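Kelch-like protein 7 (Homo sapiens, PDB 3II7) serves, through domains that include this six-bladed kelch propeller, as the substrate-specific adapter of a CUL3-RBX1 E3 ubiquitin ligase. Local coordinates at residues T90-L95 / S115-F120; S135-R140 / S170-D175; R140-M145 / R191-L196. One frame throughout, in Å; residues are numbered along the deposited sequence. Where two conformers were deposited one is given.

How the interactions relate
All three contacts lie in one kelch beta-propeller and are partly buried. Interactions 1 and 2, centred about 15 and 16 Å from the centre of the chain, are equivalent contacts in successive blades, each of an entering loop on its own blade. Each turns on an arginine, whose guanidinium meets leucine carbons across interaction 1 but forms a salt bridge to glutamate in interaction 2, where Leu137 is exposed; interactions 1 and 3 have no exposed touching residue. Interaction 3, centred about 7 Å from that point, links the innermost strands of two blades through a backbone bond, glycine packing and water. Arg140 belongs to interactions 2 and 3; backbone bonds from 140-145 to Ser94 and Leu117 tie in interaction 1.

Interaction 1: residues T90-L95 / S115-F120; sequences TPRDSL and SALYLF. With EDO (1,2-ethanediol), chain Q; EDO (1,2-ethanediol), chain X.
Leu119 packs its CD2 methyl against both Thr90 and Arg92, where the loop entering the blade of strands 96-100, 103-107, 120-124 and 129-133 of the kelch beta-propeller meets the loop leading into strand 120-124. Across the two loops the contact is van der Waals packing. With CG of Leu119 anti to its backbone N (chi1 -176°), CD2 is carried to 3.4 Å from CB of Thr90, a tight approach, and over the centre of the Arg92 guanidinium, 3.7 Å above its plane. On the opposite face lies CD1 of Leu95, so the flat group is sandwiched between two leucine methyls. CD of Arg92 meets CD1 of Leu117 at 3.9 Å.

The polar bonds of the group are made within its own loop and to the blade. NH1 of Arg92 donates to O of Thr90 at 2.9 Å, in the guanidinium plane and onto a carbonyl lone pair, with an N-H...O angle of 163°. The same NH1 forms a salt bridge with Glu121, which also takes a hydrogen bond from OG1 of Thr90, while NE reaches the carbonyl of Gly108 and NH2 the hydroxyl of Thr106. A leucine in place of Arg92 would probably leave Glu121 without its charged mate and the Thr90 and Gly108 carbonyls without these donors. Beside 115-120, a 1,2-ethanediol probably from the crystallisation liquor accepts at its O2 from N of Tyr118 at 2.9 Å.

Interaction 2: residues S135-R140 / S170-D175; sequences SMLTQR and SCEVYD. With EDO (1,2-ethanediol), chain T; EDO (1,2-ethanediol), chain S.
Glu172 and Arg140 form a salt bridge, with NH2 of Arg140 2.8 Å from OE2 of Glu172, joining the loop that leaves one blade of the kelch beta-propeller to strand 171-175 of the next. The guanidinium and carboxylate planes stand 80° apart, and the arginine approaches OE2 on its anti lone pair. The syn lone pairs serve the backbone: N of Leu137 donates to OE1 at 2.8 Å and N of Thr138 to OE2 at 3.1 Å, so the carboxylate clasps two successive amides of the loop, which should restrain its rotation. A water held by OG1 of Thr138 also donates to OE2.

With chi3 at 91°, the Arg140 chain bends and presents NH1 to O of Ser170 at 3.0 Å, from above the carbonyl plane. Both terminal nitrogens make weak bonds to OG of Ser170, and NH1 also reaches the carbonyl of Gly156 in the same blade. A second water links the hydroxyls of Ser170 and Thr138.

Packing is slighter. Glu172 touches Trp181 of the adjoining strand 180-184, as does Met136. CB of Leu137 comes to 3.4 Å from OE1 of Glu172, next to the amide that binds this oxygen.

Interaction 3: residues R140-M145 / R191-L196; sequences RCSHGM and RKNHGL
Ser142 and Asn193 are joined by the one direct hydrogen bond between 140-145 and 191-196: N of Asn193 donates to O of Ser142 at 3.0 Å, nearly straight at 173° and in the carbonyl plane. Beside it, CB of Lys192 rests 3.6 Å from the same Ser142 oxygen, and ND2 of Asn193 lies alongside CB of Ser142. Farther along, the CE1 corner of the His194 imidazole approaches N of Gly144 at 3.6 Å. Leu196 then lays its CD2 methyl 3.5 Å from C of Gly144. Its CG stands anti to the backbone N (chi1 -164°), which turns the branched end toward this bare piece of main chain; a beta carbon on Gly144 would collide with CB of Leu196.

Water completes the polar contacts. One molecule is 2.6 Å from OG of Ser142 and accepts from ND2 of Asn193, and another connects OG of Ser142 with the Lys192 ammonium, the latter bond weak. A third donates to O of His194 and, weakly, to O of Ser142.

These segments open strands 144-148 and 195-199, the innermost strands of two successive blades of the kelch beta-propeller, so the contact lies beside its central channel. Each segment has the same run of arginine, one residue, a polar residue with left-handed helical backbone angles, histidine and glycine.

In the second shell, each histidine ring is backed by the arginine three residues earlier: CG of Arg140 lies over a face of His143, and CB of Arg191 lies 3.5 Å above the His194 ring plane. NE2 of His143 is bonded to Ser107, and OD1 of Asn193 accepts from Gln209. Arg191 is fastened to the blade that its loop enters by a salt bridge to Glu219 and by a hydrogen bond from NH1 to O of Gly207.

Interaction 1: residues T90-L95 / S115-F120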
loop_
_atom_site.group_PDB
_atom_site.type_symbol
_atom_site.label_atom_id
_atom_site.label_comp_id
_atom_site.label_asym_id
_atom_site.label_seq_id
_atom_site.Cartn_x
_atom_site.Cartn_y
_atom_site.Cartn_z
ATOM N N THR A 90 -1.554 8.671 -16.890
ATOM C CA THR A 90 -2.840 9.189 -16.419
ATOM C C THR A 90 -2.710 9.559 -14.946
ATOM O O THR A 90 -2.734 8.689 -14.081
ATOM C CB THR A 90 -3.967 8.184 -16.590
ATOM O OG1 THR A 90 -4.098 7.840 -17.973
ATOM C CG2 THR A 90 -5.285 8.771 -16.100
ATOM N N PRO A 91 -2.546 10.858 -14.658
ATOM C CA PRO A 91 -2.472 11.256 -13.248
ATOM C C PRO A 91 -3.786 10.965 -12.562
ATOM O O PRO A 91 -4.860 11.154 -13.154
ATOM C CB PRO A 91 -2.205 12.760 -13.308
ATOM C CG PRO A 91 -1.649 13.013 -14.678
ATOM C CD PRO A 91 -2.309 11.995 -15.565
ATOM N N ARG A 92 -3.699 10.445 -11.345
ATOM C CA ARG A 92 -4.879 10.038 -10.591
ATOM C C ARG A 92 -4.538 9.851 -9.116
ATOM O O ARG A 92 -3.362 9.626 -8.744
ATOM C CB ARG A 92 -5.481 8.764 -11.157
ATOM C CG ARG A 92 -4.537 7.641 -11.281
ATOM C CD ARG A 92 -4.959 6.794 -12.433
ATOM N NE ARG A 92 -4.441 5.460 -12.346
ATOM C CZ ARG A 92 -3.325 5.026 -12.897
ATOM N NH1 ARG A 92 -2.537 5.835 -13.570
ATOM N NH2 ARG A 92 -3.002 3.739 -12.766
ATOM N N ASP A 93 -5.582 9.964 -8.295
ATOM C CA ASP A 93 -5.487 9.850 -6.848
ATOM C C ASP A 93 -5.990 8.469 -6.406
ATOM O O ASP A 93 -6.825 7.877 -7.066
ATOM C CB ASP A 93 -6.390 10.904 -6.181
ATOM C CG ASP A 93 -5.819 12.337 -6.258
ATOM O OD1 ASP A 93 -4.794 12.557 -6.901
ATOM O OD2 ASP A 93 -6.420 13.247 -5.641
ATOM N N SER A 94 -5.510 8.030 -5.258
ATOM C CA SER A 94 -6.010 6.796 -4.584
ATOM C C SER A 94 -5.764 5.541 -5.439
ATOM O O SER A 94 -6.487 4.545 -5.342
ATOM C CB SER A 94 -7.493 6.966 -4.187
ATOM O OG SER A 94 -7.645 8.126 -3.336
ATOM N N LEU A 95 -4.744 5.619 -6.279
ATOM C CA LEU A 95 -4.245 4.464 -7.046
ATOM C C LEU A 95 -3.406 3.582 -6.114
ATOM O O LEU A 95 -3.032 4.004 -5.021
ATOM C CB LEU A 95 -3.417 4.945 -8.239
ATOM C CG LEU A 95 -1.994 5.475 -8.004
ATOM C CD1 LEU A 95 -1.411 5.888 -9.348
ATOM C CD2 LEU A 95 -1.940 6.614 -6.998
ATOM N N SER A 115 -15.251 8.482 -10.283
ATOM C CA SER A 115 -15.083 7.948 -8.918
ATOM C C SER A 115 -14.015 6.849 -8.854
ATOM O O SER A 115 -13.279 6.741 -7.853
ATOM C CB SER A 115 -16.401 7.359 -8.415
ATOM O OG SER A 115 -16.662 6.101 -9.048
ATOM N N ALA A 116 -13.942 6.012 -9.900
ATOM C CA ALA A 116 -12.944 4.954 -9.905
ATOM C C ALA A 116 -12.629 4.431 -11.300
ATOM O O ALA A 116 -13.513 4.278 -12.117
ATOM C CB ALA A 116 -13.378 3.810 -9.000
ATOM N N LEU A 117 -11.343 4.114 -11.536
ATOM C CA LEU A 117 -10.875 3.638 -12.824
ATOM C C LEU A 117 -10.453 2.161 -12.791
ATOM O O LEU A 117 -10.096 1.623 -11.737
ATOM C CB LEU A 117 -9.667 4.478 -13.259
ATOM C CG LEU A 117 -9.870 5.970 -13.490
ATOM C CD1 LEU A 117 -8.558 6.602 -13.960
ATOM C CD2 LEU A 117 -10.947 6.220 -14.501
ATOM N N TYR A 118 -10.511 1.514 -13.957
ATOM C CA TYR A 118 -10.025 0.149 -14.214
ATOM C C TYR A 118 -8.528 0.144 -14.641
ATOM O O TYR A 118 -7.918 -0.913 -14.802
ATOM C CB TYR A 118 -10.770 -0.458 -15.413
ATOM C CG TYR A 118 -12.287 -0.659 -15.371
ATOM C CD1 TYR A 118 -13.146 0.242 -15.985
ATOM C CD2 TYR A 118 -12.842 -1.802 -14.819
ATOM C CE1 TYR A 118 -14.527 0.025 -15.992
ATOM C CE2 TYR A 118 -14.196 -2.023 -14.837
ATOM C CZ TYR A 118 -15.029 -1.114 -15.423
ATOM O OH TYR A 118 -16.387 -1.340 -15.428
ATOM N N LEU A 119 -7.982 1.336 -14.874
ATOM C CA LEU A 119 -6.718 1.554 -15.550
ATOM C C LEU A 119 -5.554 0.852 -14.887
ATOM O O LEU A 119 -5.442 0.821 -13.658
ATOM C CB LEU A 119 -6.429 3.062 -15.606
ATOM C CG LEU A 119 -5.205 3.551 -16.351
ATOM C CD1 LEU A 119 -5.212 3.151 -17.834
ATOM C CD2 LEU A 119 -5.166 5.070 -16.211
ATOM N N PHE A 120 -4.688 0.290 -15.715
ATOM C CA PHE A 120 -3.517 -0.452 -15.261
ATOM C C PHE A 120 -2.361 -0.048 -16.176
ATOM O O PHE A 120 -2.414 -0.297 -17.360
ATOM C CB PHE A 120 -3.843 -1.962 -15.363
ATOM C CG PHE A 120 -2.879 -2.881 -14.659
ATOM C CD1 PHE A 120 -2.449 -2.629 -13.378
ATOM C CD2 PHE A 120 -2.441 -4.074 -15.277
ATOM C CE1 PHE A 120 -1.605 -3.514 -12.739
ATOM C CE2 PHE A 120 -1.584 -4.946 -14.618
ATOM C CZ PHE A 120 -1.179 -4.659 -13.344
HETATM C C1 EDO Q . -10.078 3.112 -18.195
HETATM O O1 EDO Q . -9.029 2.284 -18.723
HETATM C C2 EDO Q . -9.995 3.075 -16.705
HETATM O O2 EDO Q . -11.244 3.268 -16.102
HETATM C C1 EDO X . -14.051 3.957 -15.060
HETATM O O1 EDO X . -15.137 4.580 -14.361
HETATM C C2 EDO X . -14.364 3.845 -16.549
HETATM O O2 EDO X . -15.698 3.364 -16.743
#

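Interaction 2: residues S135-R140 / S170-D175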
loop_
_atom_site.group_PDB
_atom_site.type_symbol
_atom_site.label_atom_id
_atom_site.label_comp_id
_atom_site.label_asym_id
_atom_site.label_seq_id
_atom_site.Cartn_x
_atom_site.Cartn_y
_atom_site.Cartn_z
ATOM N N SER A 135 -6.775 -3.819 -18.445
ATOM C CA SER A 135 -7.473 -3.199 -17.335
ATOM C C SER A 135 -7.996 -4.224 -16.336
ATOM O O SER A 135 -8.347 -5.361 -16.711
ATOM C CB SER A 135 -8.659 -2.410 -17.860
ATOM O OG SER A 135 -8.207 -1.244 -18.540
ATOM N N MET A 136 -8.116 -3.808 -15.079
ATOM C CA MET A 136 -8.787 -4.634 -14.071
ATOM C C MET A 136 -10.213 -4.942 -14.471
ATOM O O MET A 136 -10.852 -4.204 -15.240
ATOM C CB MET A 136 -8.807 -3.950 -12.691
ATOM C CG MET A 136 -7.461 -3.719 -12.100
ATOM S SD MET A 136 -7.477 -2.937 -10.482
ATOM C CE MET A 136 -8.219 -1.308 -10.849
ATOM N N LEU A 137 -10.710 -6.033 -13.914
ATOM C CA LEU A 137 -12.106 -6.471 -14.130
ATOM C C LEU A 137 -13.125 -5.525 -13.450
ATOM O O LEU A 137 -14.239 -5.335 -13.961
ATOM C CB LEU A 137 -12.291 -7.904 -13.617
ATOM C CG LEU A 137 -11.454 -8.975 -14.377
ATOM C CD1 LEU A 137 -11.466 -10.298 -13.660
ATOM C CD2 LEU A 137 -11.995 -9.167 -15.786
ATOM N N THR A 138 -12.737 -4.943 -12.300
ATOM C CA THR A 138 -13.577 -3.995 -11.546
ATOM C C THR A 138 -12.771 -2.751 -11.247
ATOM O O THR A 138 -11.637 -2.832 -10.753
ATOM C CB THR A 138 -14.039 -4.602 -10.217
ATOM O OG1 THR A 138 -14.764 -5.840 -10.458
ATOM C CG2 THR A 138 -14.899 -3.604 -9.421
ATOM N N GLN A 139 -13.351 -1.605 -11.566
ATOM C CA GLN A 139 -12.752 -0.334 -11.269
ATOM C C GLN A 139 -12.680 -0.170 -9.751
ATOM O O GLN A 139 -13.559 -0.651 -9.019
ATOM C CB GLN A 139 -13.582 0.796 -11.888
ATOM C CG GLN A 139 -14.948 0.997 -11.247
ATOM C CD GLN A 139 -15.966 1.615 -12.186
ATOM O OE1 GLN A 139 -16.532 0.936 -13.014
ATOM N NE2 GLN A 139 -16.205 2.916 -12.045
ATOM N N ARG A 140 -11.641 0.502 -9.282
ATOM C CA ARG A 140 -11.457 0.674 -7.831
ATOM C C ARG A 140 -10.488 1.801 -7.452
ATOM O O ARG A 140 -9.583 2.083 -8.190
ATOM C CB ARG A 140 -11.016 -0.636 -7.164
ATOM C CG ARG A 140 -9.876 -1.303 -7.725
ATOM C CD ARG A 140 -9.717 -2.721 -7.121
ATOM N NE ARG A 140 -10.396 -3.838 -7.830
ATOM C CZ ARG A 140 -11.000 -4.873 -7.240
ATOM N NH1 ARG A 140 -11.155 -4.923 -5.925
ATOM N NH2 ARG A 140 -11.539 -5.843 -7.971
ATOM N N SER A 170 -14.269 -7.647 -3.508
ATOM C CA SER A 170 -13.717 -8.430 -4.585
ATOM C C SER A 170 -12.194 -8.386 -4.668
ATOM O O SER A 170 -11.536 -7.394 -4.268
ATOM C CB SER A 170 -14.328 -8.011 -5.893
ATOM O OG SER A 170 -13.919 -6.742 -6.243
ATOM N N CYS A 171 -11.655 -9.496 -5.164
ATOM C CA CYS A 171 -10.221 -9.714 -5.305
ATOM C C CYS A 171 -9.965 -10.242 -6.699
ATOM O O CYS A 171 -10.720 -11.072 -7.188
ATOM C CB CYS A 171 -9.772 -10.738 -4.247
ATOM S SG CYS A 171 -8.039 -11.276 -4.343
ATOM N N GLU A 172 -8.911 -9.742 -7.349
ATOM C CA GLU A 172 -8.517 -10.274 -8.640
ATOM C C GLU A 172 -7.008 -10.302 -8.745
ATOM O O GLU A 172 -6.311 -9.606 -7.979
ATOM C CB GLU A 172 -9.164 -9.488 -9.781
ATOM C CG GLU A 172 -8.999 -7.990 -9.723
ATOM C CD GLU A 172 -9.722 -7.286 -10.860
ATOM O OE1 GLU A 172 -9.339 -7.520 -12.021
ATOM O OE2 GLU A 172 -10.681 -6.518 -10.579
ATOM N N VAL A 173 -6.511 -11.133 -9.664
ATOM C CA VAL A 173 -5.044 -11.339 -9.807
ATOM C C VAL A 173 -4.626 -11.214 -11.263
ATOM O O VAL A 173 -5.323 -11.681 -12.170
ATOM C CB VAL A 173 -4.593 -12.657 -9.209
ATOM C CG1 VAL A 173 -5.240 -13.877 -9.913
ATOM C CG2 VAL A 173 -3.058 -12.781 -9.214
ATOM N N TYR A 174 -3.513 -10.511 -11.495
ATOM C CA TYR A 174 -2.959 -10.315 -12.800
ATOM C C TYR A 174 -1.667 -11.123 -12.908
ATOM O O TYR A 174 -0.817 -11.053 -12.030
ATOM C CB TYR A 174 -2.602 -8.861 -12.996
ATOM C CG TYR A 174 -1.911 -8.521 -14.301
ATOM C CD1 TYR A 174 -2.650 -8.399 -15.489
ATOM C CD2 TYR A 174 -0.530 -8.323 -14.366
ATOM C CE1 TYR A 174 -2.055 -8.044 -16.679
ATOM C CE2 TYR A 174 0.081 -7.965 -15.578
ATOM C CZ TYR A 174 -0.692 -7.849 -16.731
ATOM O OH TYR A 174 -0.126 -7.487 -17.953
ATOM N N ASP A 175 -1.531 -11.897 -13.980
ATOM C CA ASP A 175 -0.335 -12.647 -14.230
ATOM C C ASP A 175 0.413 -11.971 -15.376
ATOM O O ASP A 175 -0.063 -11.971 -16.511
ATOM C CB ASP A 175 -0.669 -14.082 -14.617
ATOM C CG ASP A 175 0.570 -14.941 -14.795
ATOM O OD1 ASP A 175 1.697 -14.415 -14.851
ATOM O OD2 ASP A 175 0.413 -16.169 -14.865
HETATM C C1 EDO T . -13.307 -2.805 -18.910
HETATM O O1 EDO T . -12.754 -2.067 -20.010
HETATM C C2 EDO T . -12.188 -3.430 -18.072
HETATM O O2 EDO T . -12.738 -4.339 -17.106
HETATM C C1 EDO S . 5.520 -14.585 -14.150
HETATM O O1 EDO S . 6.260 -15.695 -14.662
HETATM C C2 EDO S . 4.434 -15.095 -13.215
HETATM O O2 EDO S . 3.615 -16.022 -13.910
HETATM O O HOH W 1 -12.999 -7.742 -9.945
HETATM O O HOH W 2 -16.134 -6.601 -8.038
#

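Interaction 3: residues R140-M145 / R191-L196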
loop_
_atom_site.group_PDB
_atom_site.type_symbol
_atom_site.label_atom_id
_atom_site.label_comp_id
_atom_site.label_asym_id
_atom_site.label_seq_id
_atom_site.Cartn_x
_atom_site.Cartn_y
_atom_site.Cartn_z
ATOM N N ARG A 140 -11.641 0.502 -9.282
ATOM C CA ARG A 140 -11.457 0.674 -7.831
ATOM C C ARG A 140 -10.488 1.801 -7.452
ATOM O O ARG A 140 -9.583 2.083 -8.190
ATOM C CB ARG A 140 -11.016 -0.636 -7.164
ATOM C CG ARG A 140 -9.876 -1.303 -7.725
ATOM C CD ARG A 140 -9.717 -2.721 -7.121
ATOM N NE ARG A 140 -10.396 -3.838 -7.830
ATOM C CZ ARG A 140 -11.000 -4.873 -7.240
ATOM N NH1 ARG A 140 -11.155 -4.923 -5.925
ATOM N NH2 ARG A 140 -11.539 -5.843 -7.971
ATOM N N CYS A 141 -10.779 2.457 -6.319
ATOM C CA CYS A 141 -9.910 3.434 -5.623
ATOM C C CYS A 141 -9.666 2.932 -4.204
ATOM O O CYS A 141 -10.550 2.303 -3.631
ATOM C CB CYS A 141 -10.619 4.788 -5.485
ATOM S SG CYS A 141 -10.815 5.722 -6.968
ATOM N N SER A 142 -8.525 3.286 -3.616
ATOM C CA SER A 142 -8.256 3.033 -2.200
ATOM C C SER A 142 -8.193 1.559 -1.901
ATOM O O SER A 142 -8.424 1.143 -0.787
ATOM C CB SER A 142 -9.310 3.713 -1.314
ATOM O OG SER A 142 -9.366 5.106 -1.567
ATOM N N HIS A 143 -7.889 0.797 -2.932
ATOM C CA HIS A 143 -7.665 -0.624 -2.840
ATOM C C HIS A 143 -6.229 -0.940 -2.468
ATOM O O HIS A 143 -5.339 -0.111 -2.571
ATOM C CB HIS A 143 -7.966 -1.291 -4.202
ATOM C CG HIS A 143 -7.208 -0.684 -5.352
ATOM N ND1 HIS A 143 -7.363 0.638 -5.715
ATOM C CD2 HIS A 143 -6.300 -1.210 -6.216
ATOM C CE1 HIS A 143 -6.560 0.906 -6.730
ATOM N NE2 HIS A 143 -5.934 -0.205 -7.080
ATOM N N GLY A 144 -6.009 -2.170 -2.048
ATOM C CA GLY A 144 -4.630 -2.696 -1.909
ATOM C C GLY A 144 -4.153 -3.421 -3.140
ATOM O O GLY A 144 -4.960 -4.028 -3.890
ATOM N N MET A 145 -2.833 -3.372 -3.383
ATOM C CA MET A 145 -2.216 -4.150 -4.444
ATOM C C MET A 145 -0.890 -4.661 -3.974
ATOM O O MET A 145 -0.075 -3.873 -3.420
ATOM C CB MET A 145 -2.026 -3.341 -5.727
ATOM C CG MET A 145 -1.625 -4.213 -6.947
ATOM S SD MET A 145 -1.809 -3.451 -8.620
ATOM C CE MET A 145 -0.662 -2.098 -8.364
ATOM N N ARG A 191 -13.516 -3.891 2.203
ATOM C CA ARG A 191 -12.454 -3.058 2.818
ATOM C C ARG A 191 -11.916 -2.087 1.814
ATOM O O ARG A 191 -11.700 -2.455 0.653
ATOM C CB ARG A 191 -11.221 -3.885 3.286
ATOM C CG ARG A 191 -11.495 -5.052 4.162
ATOM C CD ARG A 191 -10.223 -5.812 4.465
ATOM N NE ARG A 191 -10.571 -7.015 5.213
ATOM C CZ ARG A 191 -10.644 -7.093 6.538
ATOM N NH1 ARG A 191 -10.340 -6.068 7.323
ATOM N NH2 ARG A 191 -11.020 -8.220 7.095
ATOM N N LYS A 192 -11.674 -0.866 2.278
ATOM C CA LYS A 192 -10.792 0.084 1.605
ATOM C C LYS A 192 -9.857 0.657 2.661
ATOM O O LYS A 192 -10.125 0.616 3.842
ATOM C CB LYS A 192 -11.548 1.203 0.913
ATOM C CG LYS A 192 -12.298 2.198 1.846
ATOM C CD LYS A 192 -12.966 3.285 1.025
ATOM C CE LYS A 192 -13.642 4.319 1.877
ATOM N NZ LYS A 192 -14.001 5.562 1.086
ATOM N N ASN A 193 -8.745 1.225 2.205
ATOM C CA ASN A 193 -7.720 1.775 3.086
ATOM C C ASN A 193 -7.142 0.779 4.087
ATOM O O ASN A 193 -6.592 1.175 5.127
ATOM C CB ASN A 193 -8.241 3.033 3.842
ATOM C CG ASN A 193 -8.678 4.144 2.916
ATOM O OD1 ASN A 193 -9.818 4.611 2.991
ATOM N ND2 ASN A 193 -7.784 4.557 2.017
ATOM N N HIS A 194 -7.209 -0.500 3.725
ATOM C CA HIS A 194 -6.681 -1.604 4.483
ATOM C C HIS A 194 -5.214 -1.822 4.128
ATOM O O HIS A 194 -4.744 -1.424 3.064
ATOM C CB HIS A 194 -7.459 -2.907 4.178
ATOM C CG HIS A 194 -7.587 -3.233 2.714
ATOM N ND1 HIS A 194 -8.292 -2.443 1.851
ATOM C CD2 HIS A 194 -7.172 -4.305 1.987
ATOM C CE1 HIS A 194 -8.263 -2.967 0.640
ATOM N NE2 HIS A 194 -7.610 -4.109 0.693
ATOM N N GLY A 195 -4.508 -2.483 5.012
ATOM C CA GLY A 195 -3.187 -2.985 4.711
ATOM C C GLY A 195 -3.324 -4.240 3.884
ATOM O O GLY A 195 -4.326 -4.959 3.985
ATOM N N LEU A 196 -2.295 -4.525 3.095
ATOM C CA LEU A 196 -2.313 -5.707 2.207
ATOM C C LEU A 196 -0.882 -6.122 2.040
ATOM O O LEU A 196 -0.069 -5.399 1.406
ATOM C CB LEU A 196 -2.975 -5.419 0.847
ATOM C CG LEU A 196 -3.366 -6.694 0.079
ATOM C CD1 LEU A 196 -4.529 -7.452 0.837
ATOM C CD2 LEU A 196 -3.724 -6.396 -1.388
HETATM O O HOH W 3 -5.518 0.231 0.868
HETATM O O HOH W 4 -12.312 5.773 -1.775
HETATM O O HOH W 5 -7.601 6.503 -0.294
HETATM O O HOH W 6 0.131 -3.098 -0.173
#